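Local coordinates for MW1564 protein (Staphylococcus aureus, PDB 3NTV) that probably transfers a methyl group from S-adenosylmethionine to a hydroxyl of its substrate, as a putative caffeoyl-CoA O-methyltransferase with a Rossmann-like fold, at residues A[110-115]-A[126-131]. Numbering follows the deposited sequence. Where two conformers were deposited one is given.
Sequences YAKQNL and IIEGNA
Helical residues 110-115 pass over strand residues 126-128 with their axes 10.4 Å apart at the closest and their directions nearly antiparallel, at 157°. The backbones come nearest where Lys112 CA lies 7.6 Å from Ile126 CA, and no hydrogen bond joins the segments directly. Ile126 carries most of the contact. With CG1 anti to its own carbonyl carbon and the chain extended beyond it, its CD1 methyl reaches up to the helix and ends among Ala111, Lys112 and Leu115. Leu115 CD1 packs against Ile126 CD1 at 3.5 Å and also touches Ile126 CG1, the two side chains meeting at a slant. On another side Ala111 CB lies 3.7 Å from Ile126 CD1, while the backbone N of Lys112 also lies against this methyl. This packing closes the beta-alpha-beta crossover of strand 97-102, helix 105-117 and strand 124-128 in the Rossmann-like methyltransferase fold, where strand 124-128 is the outermost strand at one end of the sheet within the chain. On the opposite face of the strand Ile127 packs on helix 135-138. At the solvent-exposed margin, Lys112 bends at chi2 (111°) and chi4 (88°), carrying its aliphatic part past Ile126 and its ammonium group toward Glu128. Lys112 NZ and Glu128 OE2 are 4.5 Å apart, too far for a direct salt bridge, and a water fills the role of go-between. It accepts from Lys112 NZ at 2.9 Å and donates to both Glu128 OE2 and the backbone O of Ile126, each at 2.8 Å. Lys112 has a second deposited conformer, so its leg of the bridge may be only partly occupied.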
# COMPACT_ATOMS: atom_id res chain seq x y z
N TYR A 110 -14.37 25.92 -4.45
CA TYR A 110 -13.26 25.38 -5.27
C TYR A 110 -13.68 24.02 -5.83
O TYR A 110 -13.51 23.76 -7.03
CB TYR A 110 -12.00 25.17 -4.41
CG TYR A 110 -11.22 26.40 -3.98
CD1 TYR A 110 -11.37 27.61 -4.65
CD2 TYR A 110 -10.27 26.32 -2.97
CE1 TYR A 110 -10.63 28.74 -4.27
CE2 TYR A 110 -9.50 27.43 -2.61
CZ TYR A 110 -9.68 28.63 -3.26
OH TYR A 110 -8.93 29.72 -2.89
N ALA A 111 -14.17 23.12 -4.94
CA ALA A 111 -14.59 21.78 -5.35
C ALA A 111 -15.73 21.84 -6.40
O ALA A 111 -15.62 21.19 -7.43
CB ALA A 111 -15.00 20.94 -4.15
N LYS A 112 -16.78 22.67 -6.14
CA LYS A 112 -17.91 22.85 -7.04
C LYS A 112 -17.45 23.30 -8.43
O LYS A 112 -17.86 22.71 -9.43
CB LYS A 112 -18.92 23.85 -6.45
CG LYS A 112 -20.35 23.38 -6.54
CD LYS A 112 -20.96 23.05 -5.19
CE LYS A 112 -22.44 22.78 -5.33
NZ LYS A 112 -22.73 21.35 -5.64
N GLN A 113 -16.57 24.33 -8.48
CA GLN A 113 -16.06 24.83 -9.77
C GLN A 113 -15.28 23.76 -10.51
O GLN A 113 -15.47 23.59 -11.72
CB GLN A 113 -15.22 26.11 -9.60
CG GLN A 113 -14.87 26.79 -10.94
CD GLN A 113 -16.04 26.99 -11.89
OE1 GLN A 113 -16.21 26.24 -12.87
NE2 GLN A 113 -16.86 27.99 -11.62
N ASN A 114 -14.43 23.01 -9.79
CA ASN A 114 -13.65 21.93 -10.41
C ASN A 114 -14.52 20.82 -11.01
O ASN A 114 -14.26 20.38 -12.13
CB ASN A 114 -12.61 21.40 -9.43
CG ASN A 114 -11.42 22.32 -9.30
OD1 ASN A 114 -11.09 23.09 -10.22
ND2 ASN A 114 -10.73 22.25 -8.16
N LEU A 115 -15.58 20.40 -10.27
CA LEU A 115 -16.48 19.36 -10.78
C LEU A 115 -17.15 19.81 -12.08
O LEU A 115 -17.30 19.01 -13.00
CB LEU A 115 -17.54 18.98 -9.74
CG LEU A 115 -17.06 18.31 -8.44
CD1 LEU A 115 -18.26 17.96 -7.59
CD2 LEU A 115 -16.26 17.05 -8.71
N ILE A 126 -21.26 16.75 -3.51
CA ILE A 126 -20.67 17.50 -2.40
C ILE A 126 -21.78 17.72 -1.40
O ILE A 126 -22.82 18.30 -1.74
CB ILE A 126 -20.05 18.86 -2.86
CG1 ILE A 126 -18.91 18.63 -3.87
CG2 ILE A 126 -19.56 19.70 -1.63
CD1 ILE A 126 -18.49 19.88 -4.63
N ILE A 127 -21.55 17.27 -0.16
CA ILE A 127 -22.51 17.45 0.93
C ILE A 127 -21.93 18.61 1.76
O ILE A 127 -20.85 18.49 2.32
CB ILE A 127 -22.71 16.14 1.75
CG1 ILE A 127 -23.18 14.96 0.87
CG2 ILE A 127 -23.66 16.36 2.96
CD1 ILE A 127 -24.60 15.11 0.21
N GLU A 128 -22.65 19.72 1.83
CA GLU A 128 -22.15 20.89 2.54
C GLU A 128 -22.55 20.92 4.00
O GLU A 128 -23.73 20.89 4.32
CB GLU A 128 -22.66 22.15 1.84
CG GLU A 128 -22.24 22.22 0.38
CD GLU A 128 -22.83 23.41 -0.35
OE1 GLU A 128 -22.90 24.51 0.25
OE2 GLU A 128 -23.14 23.25 -1.55
N GLY A 129 -21.57 20.97 4.88
CA GLY A 129 -21.85 21.04 6.30
C GLY A 129 -20.85 20.30 7.16
O GLY A 129 -19.91 19.66 6.66
N ASN A 130 -21.07 20.38 8.47
CA ASN A 130 -20.23 19.75 9.45
C ASN A 130 -20.46 18.22 9.44
O ASN A 130 -21.61 17.77 9.51
CB ASN A 130 -20.54 20.34 10.81
CG ASN A 130 -19.56 19.93 11.84
OD1 ASN A 130 -19.46 18.75 12.19
ND2 ASN A 130 -18.81 20.88 12.32
N ALA A 131 -19.38 17.43 9.34
CA ALA A 131 -19.48 15.98 9.25
C ALA A 131 -20.06 15.29 10.47
O ALA A 131 -20.46 14.13 10.39
CB ALA A 131 -18.14 15.36 8.85
O HOH W 1 -23.43 20.80 -2.86